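Cytochrome c-552/4 domain-containing protein (Ignicoccus hospitalis KIN4/I, PDB 4QO5) is of unknown function but, as a membrane-associated octaheme cytochrome c, probably carries electrons along its covalently bound hemes. Local coordinates at residues A[103-111]-A[205-215]; A[127-135]-A[163-174]. All blocks are in the same frame, centred on the assembly; numbering follows the deposited sequence.

In the fold
Both segments of contact 2 lie in sequence between the two segments of contact 1, and the contact centres are about 15 Å apart. The two also touch: Val206 N is 2.8 Å from Thr173 O, a probable hydrogen bond, and Leu212 CD1 packs 3.6 Å from Trp128 CE3. Contact 1 (103-111 with 205-215) brings together the first cysteines of two heme-attachment motifs and adds an arginine that holds the propionate of a third heme. Contact 2 (127-135 with 163-174) backs the proximal histidine of another heme, whose other axial position holds water. HEC FE of chain C lies 27.5 Å from HEC FE of chain E.

Contact 1: residues A[103-111]-A[205-215]; sequences PIVTPNDCA and RVNPDGSLGAC. With HEC (heme c), chain C.
Two heme-attachment motifs of the CxxCH type begin side by side here: Cys110 SG, leading to His114, lies 3.6 Å from Cys215 SG, leading to His219. The sulfurs are not joined; each carries a thioether to its own heme. Pro107, in the first turn of helix 107-110, fills the space beside them, its CG against Leu212 O, Gly213 O and the Cys215 sulfur. First-turn N-H groups have no acceptor within the helix, so a proline there loses no helix bond. Glycine suits position 213, where a side chain would press on the preceding carbonyl O and crowd Pro107 CG.

Thr106 caps the helix in a capping box with Asp109: Thr106 N donates to Asp109 OD2 (3.1 Å), while Asp109 N reaches back to Thr106 OG1 in a weak bond. With chi1 at 68°, Thr106 OG1 sits between its own backbone N and carbonyl carbon, where it can accept that bond and also donate to Asp209 OD1, 2.6 Å away on the syn side but tilted well out of the carboxylate plane. The other oxygen, Asp209 OD2, takes Ser211 N in an Asx turn, together with the Ser211 hydroxyl.

Asn207 organises the rest of the loop. Its ND2 donates almost straight to Gly213 O (2.9 Å, 177°), on a lone pair, and Arg205 grips its OD1 side-on through NE and NH2. Ile104 CG2 lies over one guanidinium face. Arg205 NH1 and NH2 meet one propionate oxygen of the chain C heme, O1D, each at 2.9 Å, and a water bridges that oxygen, Val105 O and Cys215 N.

Contact 2: residues A[127-135]-A[163-174]; sequences AWAYYNLMH and QETSCLACHGTV. With HEC (heme c), chain E.
The proximal side of a c-type heme is built here, where Leu133 of helix 129-134 packs against His171 of the CxxCH motif formed by Cys167, Cys170 and His171. The short helices run roughly antiparallel, at 143°, with their axes 9.8 Å apart at closest approach. Both cysteines are thioether-linked to the chain E heme, and His171 NE2 binds its iron at 2.2 Å.

Leu133 is a forked wedge. With CG anti to the backbone N (chi1 -176°), it sends CD2 over the centre of the His171 imidazole, 3.7 Å from the centroid and 11° off the normal, a CH-pi contact, while CD1 rests on the porphyrin rim 3.4 Å from CHB. The same CD2 also touches Cys167 CB. The small Ala129 lets the two backbones come close, its CB against His171 O.

Farther from the heme, Tyr130 lies between Met134 CB on one ring face and Val174 CG2 on the opposite one; the valine methyl makes a CH-pi contact 3.6 Å from the centroid. Tyr130 OH leaves the apolar layer and hydrogen-bonds to Glu159 OE2. Met134 and Leu168 reach toward each other, Leu168 CD2 lying against Met134 CG (3.9 Å) and SD. Gly172, with positive phi, ends its helix; its buried carbonyl O has no polar partner and faces the Tyr130 edge, 3.3 Å from CD1.

No hydrogen bond crosses the interface. The iron bond and the CxxCH backbone place the imidazole, and the Leu133 methyl packed on its face restricts its rotation. Across the iron, a water at 2.5 Å is the sixth, long ligand, consistent with an exchangeable position.

Contact 1: residues A[103-111]-A[205-215]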
loop_
_atom_site.group_PDB
_atom_site.type_symbol
_atom_site.label_atom_id
_atom_site.label_comp_id
_atom_site.label_asym_id
_atom_site.label_seq_id
_atom_site.Cartn_x
_atom_site.Cartn_y
_atom_site.Cartn_z
ATOM N N PRO A 103 21.694 -25.919 12.017
ATOM C CA PRO A 103 20.428 -25.181 11.877
ATOM C C PRO A 103 20.227 -24.607 10.483
ATOM O O PRO A 103 19.099 -24.629 10.004
ATOM C CB PRO A 103 20.572 -24.044 12.892
ATOM C CG PRO A 103 21.513 -24.605 13.944
ATOM C CD PRO A 103 22.519 -25.387 13.119
ATOM N N ILE A 104 21.281 -24.097 9.846
ATOM C CA ILE A 104 21.086 -23.445 8.561
ATOM C C ILE A 104 21.228 -24.457 7.444
ATOM O O ILE A 104 22.345 -24.839 7.072
ATOM C CB ILE A 104 22.032 -22.241 8.333
ATOM C CG1 ILE A 104 21.813 -21.182 9.418
ATOM C CG2 ILE A 104 21.780 -21.613 6.946
ATOM C CD1 ILE A 104 22.799 -20.012 9.333
ATOM N N VAL A 105 20.085 -24.918 6.945
ATOM C CA VAL A 105 20.056 -25.817 5.806
ATOM C C VAL A 105 20.257 -24.994 4.526
ATOM O O VAL A 105 19.549 -24.019 4.282
ATOM C CB VAL A 105 18.743 -26.633 5.788
ATOM C CG1 VAL A 105 18.631 -27.479 4.530
ATOM C CG2 VAL A 105 18.624 -27.489 7.050
ATOM N N THR A 106 21.230 -25.385 3.707
ATOM C CA THR A 106 21.723 -24.513 2.651
ATOM C C THR A 106 21.363 -25.052 1.262
ATOM O O THR A 106 20.901 -26.186 1.151
ATOM C CB THR A 106 23.248 -24.412 2.747
ATOM O OG1 THR A 106 23.809 -25.682 2.407
ATOM C CG2 THR A 106 23.672 -23.995 4.169
ATOM N N PRO A 107 21.554 -24.233 0.209
ATOM C CA PRO A 107 21.320 -24.726 -1.163
ATOM C C PRO A 107 22.074 -26.024 -1.463
ATOM O O PRO A 107 21.569 -26.902 -2.186
ATOM C CB PRO A 107 21.856 -23.584 -2.034
ATOM C CG PRO A 107 21.582 -22.353 -1.208
ATOM C CD PRO A 107 21.851 -22.783 0.222
ATOM N N ASN A 108 23.263 -26.174 -0.897
ATOM C CA ASN A 108 23.999 -27.419 -1.116
ATOM C C ASN A 108 23.323 -28.634 -0.477
ATOM O O ASN A 108 23.460 -29.756 -0.967
ATOM C CB ASN A 108 25.465 -27.287 -0.693
ATOM C CG ASN A 108 26.289 -26.514 -1.714
ATOM O OD1 ASN A 108 25.768 -26.081 -2.747
ATOM N ND2 ASN A 108 27.577 -26.344 -1.436
ATOM N N ASP A 109 22.577 -28.407 0.605
ATOM C CA ASP A 109 21.773 -29.470 1.198
ATOM C C ASP A 109 20.565 -29.784 0.302
ATOM O O ASP A 109 20.280 -30.949 0.012
ATOM C CB ASP A 109 21.271 -29.055 2.581
ATOM C CG ASP A 109 22.396 -28.939 3.597
ATOM O OD1 ASP A 109 23.437 -29.628 3.434
ATOM O OD2 ASP A 109 22.232 -28.147 4.545
ATOM N N CYS A 110 19.842 -28.740 -0.097
ATOM C CA CYS A 110 18.735 -28.877 -1.038
ATOM C C CYS A 110 19.166 -29.634 -2.290
ATOM O O CYS A 110 18.378 -30.403 -2.859
ATOM C CB CYS A 110 18.204 -27.498 -1.459
ATOM S SG CYS A 110 17.777 -26.377 -0.084
ATOM N N ALA A 111 20.408 -29.415 -2.718
ATOM C CA ALA A 111 20.892 -29.992 -3.981
ATOM C C ALA A 111 20.975 -31.506 -3.946
ATOM O O ALA A 111 21.110 -32.154 -4.986
ATOM C CB ALA A 111 22.243 -29.415 -4.366
ATOM N N ARG A 205 22.351 -14.693 0.381
ATOM C CA ARG A 205 22.957 -14.989 1.688
ATOM C C ARG A 205 24.185 -15.894 1.528
ATOM O O ARG A 205 24.134 -16.894 0.804
ATOM C CB ARG A 205 21.960 -15.665 2.613
ATOM C CG ARG A 205 22.511 -15.907 4.058
ATOM C CD ARG A 205 21.437 -16.589 4.873
ATOM N NE ARG A 205 21.300 -17.988 4.473
ATOM C CZ ARG A 205 20.178 -18.699 4.566
ATOM N NH1 ARG A 205 19.042 -18.155 5.035
ATOM N NH2 ARG A 205 20.190 -19.965 4.187
ATOM N N VAL A 206 25.286 -15.531 2.180
ATOM C CA VAL A 206 26.506 -16.349 2.109
ATOM C C VAL A 206 26.516 -17.299 3.303
ATOM O O VAL A 206 26.728 -16.887 4.436
ATOM C CB VAL A 206 27.774 -15.472 2.090
ATOM C CG1 VAL A 206 29.030 -16.331 1.911
ATOM C CG2 VAL A 206 27.664 -14.423 0.979
ATOM N N ASN A 207 26.269 -18.573 3.031
ATOM C CA ASN A 207 26.044 -19.564 4.069
ATOM C C ASN A 207 27.335 -20.048 4.713
ATOM O O ASN A 207 28.416 -19.847 4.158
ATOM C CB ASN A 207 25.265 -20.732 3.466
ATOM C CG ASN A 207 23.892 -20.313 3.015
ATOM O OD1 ASN A 207 23.039 -19.981 3.836
ATOM N ND2 ASN A 207 23.676 -20.304 1.714
ATOM N N PRO A 208 27.225 -20.677 5.895
ATOM C CA PRO A 208 28.422 -21.183 6.577
ATOM C C PRO A 208 29.225 -22.213 5.768
ATOM O O PRO A 208 30.433 -22.315 5.973
ATOM C CB PRO A 208 27.853 -21.833 7.847
ATOM C CG PRO A 208 26.560 -21.139 8.100
ATOM C CD PRO A 208 26.008 -20.817 6.721
ATOM N N ASP A 209 28.574 -22.964 4.884
ATOM C CA ASP A 209 29.265 -23.957 4.050
ATOM C C ASP A 209 29.797 -23.342 2.757
ATOM O O ASP A 209 30.331 -24.043 1.893
ATOM C CB ASP A 209 28.350 -25.159 3.741
ATOM C CG ASP A 209 27.154 -24.784 2.856
ATOM O OD1 ASP A 209 26.404 -25.701 2.443
ATOM O OD2 ASP A 209 26.958 -23.585 2.578
ATOM N N GLY A 210 29.637 -22.031 2.623
ATOM C CA GLY A 210 30.152 -21.321 1.469
ATOM C C GLY A 210 29.214 -21.260 0.275
ATOM O O GLY A 210 29.474 -20.523 -0.678
ATOM N N SER A 211 28.131 -22.032 0.301
ATOM C CA SER A 211 27.158 -21.933 -0.775
ATOM C C SER A 211 26.450 -20.585 -0.689
ATOM O O SER A 211 26.448 -19.935 0.365
ATOM C CB SER A 211 26.143 -23.086 -0.744
ATOM O OG SER A 211 25.361 -23.071 0.439
ATOM N N LEU A 212 25.864 -20.168 -1.805
ATOM C CA LEU A 212 25.184 -18.881 -1.883
ATOM C C LEU A 212 23.678 -19.019 -2.043
ATOM O O LEU A 212 23.191 -19.742 -2.918
ATOM C CB LEU A 212 25.718 -18.070 -3.068
ATOM C CG LEU A 212 27.217 -17.803 -3.107
ATOM C CD1 LEU A 212 27.521 -16.935 -4.320
ATOM C CD2 LEU A 212 27.680 -17.141 -1.816
ATOM N N GLY A 213 22.939 -18.296 -1.211
ATOM C CA GLY A 213 21.504 -18.178 -1.399
ATOM C C GLY A 213 20.684 -18.643 -0.217
ATOM O O GLY A 213 21.152 -19.400 0.615
ATOM N N ALA A 214 19.451 -18.161 -0.126
ATOM C CA ALA A 214 18.519 -18.709 0.836
ATOM C C ALA A 214 17.382 -19.360 0.067
ATOM O O ALA A 214 16.621 -18.678 -0.620
ATOM C CB ALA A 214 17.987 -17.609 1.777
ATOM N N CYS A 215 17.235 -20.671 0.190
ATOM C CA CYS A 215 16.152 -21.335 -0.533
ATOM C C CYS A 215 14.791 -21.194 0.126
ATOM O O CYS A 215 13.843 -21.839 -0.295
ATOM C CB CYS A 215 16.444 -22.817 -0.712
ATOM S SG CYS A 215 17.925 -23.133 -1.664
HETATM FE FE HEC C . 14.234 -26.913 9.699
HETATM C CHA HEC C . 15.822 -23.919 10.282
HETATM C CHB HEC C . 13.716 -27.241 13.102
HETATM C CHC HEC C . 12.592 -29.715 9.086
HETATM C CHD HEC C . 14.994 -26.659 6.366
HETATM N NA HEC C . 14.627 -25.803 11.349
HETATM C C1A HEC C . 15.313 -24.588 11.357
HETATM C C2A HEC C . 15.434 -24.122 12.713
HETATM C C3A HEC C . 14.846 -25.020 13.495
HETATM C C4A HEC C . 14.330 -26.089 12.664
HETATM C CMA HEC C . 14.717 -24.934 15.031
HETATM C CAA HEC C . 16.167 -22.829 13.150
HETATM C CBA HEC C . 15.527 -21.540 12.662
HETATM C CGA HEC C . 14.437 -21.191 13.630
HETATM O O1A HEC C . 13.358 -20.752 13.150
HETATM O O2A HEC C . 14.645 -21.372 14.863
HETATM N NB HEC C . 13.454 -28.202 10.863
HETATM C C1B HEC C . 13.207 -28.144 12.227
HETATM C C2B HEC C . 12.246 -29.146 12.591
HETATM C C3B HEC C . 11.929 -29.748 11.435
HETATM C C4B HEC C . 12.688 -29.212 10.363
HETATM C CMB HEC C . 11.698 -29.315 14.036
HETATM C CAB HEC C . 10.895 -30.781 11.026
HETATM C CBB HEC C . 9.541 -30.577 11.790
HETATM N NC HEC C . 13.898 -27.998 8.066
HETATM C C1C HEC C . 13.199 -29.174 8.002
HETATM C C2C HEC C . 13.364 -29.780 6.705
HETATM C C3C HEC C . 13.847 -28.785 5.940
HETATM C C4C HEC C . 14.310 -27.755 6.793
HETATM C CMC HEC C . 12.486 -30.999 6.304
HETATM C CAC HEC C . 14.201 -28.623 4.440
HETATM C CBC HEC C . 13.192 -29.271 3.449
HETATM N ND HEC C . 15.226 -25.540 8.569
HETATM C C1D HEC C . 15.363 -25.630 7.186
HETATM C C2D HEC C . 16.003 -24.461 6.638
HETATM C C3D HEC C . 16.294 -23.589 7.849
HETATM C C4D HEC C . 15.788 -24.344 8.988
HETATM C CMD HEC C . 16.267 -24.271 5.116
HETATM C CAD HEC C . 16.966 -22.192 7.971
HETATM C CBD HEC C . 17.778 -21.726 6.778
HETATM C CGD HEC C . 16.876 -20.987 5.803
HETATM O O1D HEC C . 17.390 -20.524 4.765
HETATM O O2D HEC C . 15.653 -20.857 6.066
HETATM O O HOH W 1 18.055 -22.254 2.604
#

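Contact 2: residues A[127-135]-A[163-174]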
loop_
_atom_site.group_PDB
_atom_site.type_symbol
_atom_site.label_atom_id
_atom_site.label_comp_id
_atom_site.label_asym_id
_atom_site.label_seq_id
_atom_site.Cartn_x
_atom_site.Cartn_y
_atom_site.Cartn_z
ATOM N N ALA A 127 21.789 -15.256 -6.582
ATOM C CA ALA A 127 22.724 -16.000 -5.734
ATOM C C ALA A 127 23.927 -15.128 -5.369
ATOM O O ALA A 127 24.510 -15.260 -4.287
ATOM C CB ALA A 127 23.183 -17.268 -6.442
ATOM N N TRP A 128 24.279 -14.234 -6.280
ATOM C CA TRP A 128 25.452 -13.381 -6.141
ATOM C C TRP A 128 25.145 -12.002 -5.577
ATOM O O TRP A 128 26.012 -11.115 -5.591
ATOM C CB TRP A 128 26.159 -13.263 -7.505
ATOM C CG TRP A 128 26.805 -14.553 -7.910
ATOM C CD1 TRP A 128 26.290 -15.506 -8.745
ATOM C CD2 TRP A 128 28.069 -15.054 -7.457
ATOM N NE1 TRP A 128 27.166 -16.567 -8.847
ATOM C CE2 TRP A 128 28.264 -16.312 -8.067
ATOM C CE3 TRP A 128 29.055 -14.560 -6.598
ATOM C CZ2 TRP A 128 29.405 -17.078 -7.846
ATOM C CZ3 TRP A 128 30.194 -15.325 -6.382
ATOM C CH2 TRP A 128 30.358 -16.567 -7.007
ATOM N N ALA A 129 23.929 -11.833 -5.052
ATOM C CA ALA A 129 23.408 -10.517 -4.679
ATOM C C ALA A 129 24.218 -9.805 -3.601
ATOM O O ALA A 129 24.329 -8.585 -3.629
ATOM C CB ALA A 129 21.916 -10.599 -4.259
ATOM N N TYR A 130 24.780 -10.546 -2.648
ATOM C CA TYR A 130 25.624 -9.892 -1.652
ATOM C C TYR A 130 26.873 -9.300 -2.303
ATOM O O TYR A 130 27.216 -8.147 -2.050
ATOM C CB TYR A 130 26.012 -10.836 -0.496
ATOM C CG TYR A 130 27.024 -10.218 0.450
ATOM C CD1 TYR A 130 26.608 -9.460 1.542
ATOM C CD2 TYR A 130 28.400 -10.385 0.247
ATOM C CE1 TYR A 130 27.525 -8.892 2.400
ATOM C CE2 TYR A 130 29.329 -9.808 1.098
ATOM C CZ TYR A 130 28.884 -9.070 2.178
ATOM O OH TYR A 130 29.809 -8.508 3.024
ATOM N N TYR A 131 27.557 -10.085 -3.138
ATOM C CA TYR A 131 28.755 -9.598 -3.809
ATOM C C TYR A 131 28.456 -8.513 -4.843
ATOM O O TYR A 131 29.210 -7.536 -4.970
ATOM C CB TYR A 131 29.552 -10.764 -4.409
ATOM C CG TYR A 131 30.005 -11.700 -3.322
ATOM C CD1 TYR A 131 31.080 -11.368 -2.501
ATOM C CD2 TYR A 131 29.329 -12.886 -3.075
ATOM C CE1 TYR A 131 31.491 -12.214 -1.485
ATOM C CE2 TYR A 131 29.729 -13.735 -2.056
ATOM C CZ TYR A 131 30.806 -13.396 -1.268
ATOM O OH TYR A 131 31.193 -14.244 -0.258
ATOM N N ASN A 132 27.350 -8.671 -5.558
ATOM C CA ASN A 132 26.932 -7.641 -6.520
ATOM C C ASN A 132 26.789 -6.275 -5.872
ATOM O O ASN A 132 27.181 -5.258 -6.446
ATOM C CB ASN A 132 25.641 -8.033 -7.238
ATOM C CG ASN A 132 25.845 -9.169 -8.229
ATOM O OD1 ASN A 132 26.967 -9.440 -8.645
ATOM N ND2 ASN A 132 24.758 -9.845 -8.598
ATOM N N LEU A 133 26.250 -6.264 -4.654
ATOM C CA LEU A 133 26.059 -5.038 -3.902
ATOM C C LEU A 133 27.316 -4.618 -3.151
ATOM O O LEU A 133 27.810 -3.502 -3.316
ATOM C CB LEU A 133 24.907 -5.208 -2.894
ATOM C CG LEU A 133 24.561 -3.945 -2.119
ATOM C CD1 LEU A 133 24.178 -2.875 -3.122
ATOM C CD2 LEU A 133 23.424 -4.205 -1.139
ATOM N N MET A 134 27.840 -5.517 -2.327
ATOM C CA MET A 134 28.810 -5.116 -1.313
ATOM C C MET A 134 30.254 -5.112 -1.804
ATOM O O MET A 134 31.086 -4.381 -1.282
ATOM C CB MET A 134 28.644 -5.973 -0.055
ATOM C CG MET A 134 27.257 -5.788 0.579
ATOM S SD MET A 134 27.068 -4.210 1.451
ATOM C CE MET A 134 27.867 -4.610 3.019
ATOM N N HIS A 135 30.537 -5.914 -2.823
ATOM C CA HIS A 135 31.873 -5.958 -3.409
ATOM C C HIS A 135 31.990 -5.139 -4.695
ATOM O O HIS A 135 32.960 -5.264 -5.438
ATOM C CB HIS A 135 32.308 -7.402 -3.644
ATOM C CG HIS A 135 32.714 -8.107 -2.390
ATOM N ND1 HIS A 135 33.769 -8.991 -2.340
ATOM C CD2 HIS A 135 32.219 -8.040 -1.131
ATOM C CE1 HIS A 135 33.903 -9.444 -1.106
ATOM N NE2 HIS A 135 32.975 -8.884 -0.352
ATOM N N GLN A 163 23.029 -1.712 8.102
ATOM C CA GLN A 163 22.979 -2.320 6.787
ATOM C C GLN A 163 22.305 -3.685 6.868
ATOM O O GLN A 163 21.674 -4.135 5.916
ATOM C CB GLN A 163 24.382 -2.375 6.165
ATOM C CG GLN A 163 24.910 -0.968 5.901
ATOM C CD GLN A 163 26.386 -0.896 5.600
ATOM O OE1 GLN A 163 27.063 -1.918 5.438
ATOM N NE2 GLN A 163 26.905 0.326 5.521
ATOM N N GLU A 164 22.423 -4.332 8.020
ATOM C CA GLU A 164 21.832 -5.657 8.197
ATOM C C GLU A 164 20.311 -5.609 8.239
ATOM O O GLU A 164 19.628 -6.524 7.754
ATOM C CB GLU A 164 22.394 -6.341 9.458
ATOM C CG GLU A 164 21.773 -7.703 9.701
ATOM C CD GLU A 164 22.589 -8.554 10.655
ATOM O OE1 GLU A 164 21.976 -9.152 11.560
ATOM O OE2 GLU A 164 23.829 -8.630 10.494
ATOM N N THR A 165 19.775 -4.534 8.807
ATOM C CA THR A 165 18.335 -4.387 8.910
ATOM C C THR A 165 17.755 -3.748 7.651
ATOM O O THR A 165 16.532 -3.733 7.481
ATOM C CB THR A 165 17.937 -3.568 10.146
ATOM O OG1 THR A 165 16.568 -3.829 10.460
ATOM C CG2 THR A 165 18.133 -2.072 9.904
ATOM N N SER A 166 18.631 -3.229 6.785
ATOM C CA SER A 166 18.180 -2.579 5.541
ATOM C C SER A 166 18.578 -3.343 4.274
ATOM O O SER A 166 17.968 -4.368 3.967
ATOM C CB SER A 166 18.608 -1.101 5.480
ATOM O OG SER A 166 19.996 -0.920 5.616
ATOM N N CYS A 167 19.603 -2.879 3.570
ATOM C CA CYS A 167 19.968 -3.499 2.276
ATOM C C CYS A 167 20.143 -5.004 2.384
ATOM O O CYS A 167 19.683 -5.741 1.521
ATOM C CB CYS A 167 21.260 -2.952 1.697
ATOM S SG CYS A 167 21.665 -1.255 2.002
ATOM N N LEU A 168 20.827 -5.470 3.435
ATOM C CA LEU A 168 21.177 -6.887 3.484
ATOM C C LEU A 168 19.999 -7.798 3.817
ATOM O O LEU A 168 20.073 -9.006 3.612
ATOM C CB LEU A 168 22.364 -7.124 4.426
ATOM C CG LEU A 168 23.538 -6.211 4.073
ATOM C CD1 LEU A 168 24.727 -6.516 4.970
ATOM C CD2 LEU A 168 23.940 -6.368 2.595
ATOM N N ALA A 169 18.902 -7.229 4.318
ATOM C CA ALA A 169 17.696 -8.022 4.545
ATOM C C ALA A 169 17.160 -8.615 3.231
ATOM O O ALA A 169 16.606 -9.718 3.202
ATOM C CB ALA A 169 16.609 -7.178 5.223
ATOM N N CYS A 170 17.295 -7.874 2.141
ATOM C CA CYS A 170 16.841 -8.399 0.861
ATOM C C CYS A 170 17.940 -9.036 0.059
ATOM O O CYS A 170 17.710 -10.057 -0.580
ATOM C CB CYS A 170 16.238 -7.299 0.019
ATOM S SG CYS A 170 14.826 -6.648 0.940
ATOM N N HIS A 171 19.112 -8.408 0.070
ATOM C CA HIS A 171 20.249 -8.885 -0.717
ATOM C C HIS A 171 20.966 -10.094 -0.100
ATOM O O HIS A 171 21.565 -10.895 -0.821
ATOM C CB HIS A 171 21.273 -7.751 -0.932
ATOM C CG HIS A 171 20.837 -6.727 -1.936
ATOM N ND1 HIS A 171 21.338 -6.687 -3.223
ATOM C CD2 HIS A 171 19.952 -5.704 -1.843
ATOM C CE1 HIS A 171 20.778 -5.688 -3.879
ATOM N NE2 HIS A 171 19.939 -5.076 -3.063
ATOM N N GLY A 172 20.932 -10.208 1.225
ATOM C CA GLY A 172 21.662 -11.286 1.899
ATOM C C GLY A 172 22.818 -10.781 2.734
ATOM O O GLY A 172 23.446 -9.768 2.395
ATOM N N THR A 173 23.089 -11.478 3.841
ATOM C CA THR A 173 24.229 -11.184 4.695
ATOM C C THR A 173 25.294 -12.253 4.490
ATOM O O THR A 173 25.071 -13.247 3.803
ATOM C CB THR A 173 23.848 -11.269 6.193
ATOM O OG1 THR A 173 23.177 -12.522 6.425
ATOM C CG2 THR A 173 22.943 -10.118 6.605
ATOM N N VAL A 174 26.448 -12.050 5.112
ATOM C CA VAL A 174 27.439 -13.120 5.252
ATOM C C VAL A 174 27.255 -13.733 6.646
ATOM O O VAL A 174 27.343 -13.037 7.654
ATOM C CB VAL A 174 28.867 -12.586 5.111
ATOM C CG1 VAL A 174 29.894 -13.661 5.514
ATOM C CG2 VAL A 174 29.108 -12.123 3.694
HETATM FE FE HEC E . 18.712 -3.298 -3.621
HETATM C CHA HEC E . 19.122 -4.429 -6.887
HETATM C CHB HEC E . 21.397 -1.228 -4.081
HETATM C CHC HEC E . 18.252 -1.977 -0.476
HETATM C CHD HEC E . 15.744 -4.929 -3.386
HETATM N NA HEC E . 19.962 -2.884 -5.209
HETATM C C1A HEC E . 20.047 -3.533 -6.418
HETATM C C2A HEC E . 21.261 -3.103 -7.084
HETATM C C3A HEC E . 21.859 -2.217 -6.290
HETATM C C4A HEC E . 21.058 -2.059 -5.110
HETATM C CMA HEC E . 23.167 -1.432 -6.516
HETATM C CAA HEC E . 21.781 -3.599 -8.453
HETATM C CBA HEC E . 22.871 -4.621 -8.107
HETATM C CGA HEC E . 23.439 -5.315 -9.325
HETATM O O1A HEC E . 24.635 -5.093 -9.646
HETATM O O2A HEC E . 22.695 -6.089 -9.970
HETATM N NB HEC E . 19.652 -1.924 -2.526
HETATM C C1B HEC E . 20.721 -1.144 -2.893
HETATM C C2B HEC E . 21.101 -0.293 -1.796
HETATM C C3B HEC E . 20.178 -0.456 -0.840
HETATM C C4B HEC E . 19.299 -1.526 -1.247
HETATM C CMB HEC E . 22.223 0.771 -1.897
HETATM C CAB HEC E . 19.955 0.233 0.527
HETATM C CBB HEC E . 20.549 1.633 0.792
HETATM N NC HEC E . 17.295 -3.352 -2.216
HETATM C C1C HEC E . 17.303 -2.849 -0.934
HETATM C C2C HEC E . 16.273 -3.513 -0.162
HETATM C C3C HEC E . 15.543 -4.167 -1.077
HETATM C C4C HEC E . 16.211 -4.183 -2.324
HETATM C CMC HEC E . 15.888 -3.044 1.266
HETATM C CAC HEC E . 14.261 -4.982 -1.073
HETATM C CBC HEC E . 13.110 -4.161 -0.416
HETATM N ND HEC E . 17.613 -4.497 -4.922
HETATM C C1D HEC E . 16.384 -5.046 -4.603
HETATM C C2D HEC E . 15.862 -5.730 -5.756
HETATM C C3D HEC E . 16.901 -5.562 -6.854
HETATM C C4D HEC E . 17.955 -4.787 -6.250
HETATM C CMD HEC E . 14.527 -6.474 -5.853
HETATM C CAD HEC E . 16.831 -6.072 -8.314
HETATM C CBD HEC E . 15.876 -5.143 -9.057
HETATM C CGD HEC E . 15.898 -5.405 -10.539
HETATM O O1D HEC E . 14.940 -4.966 -11.222
HETATM O O2D HEC E . 16.850 -6.044 -11.038
HETATM O O HOH W 2 17.224 -1.458 -4.480
#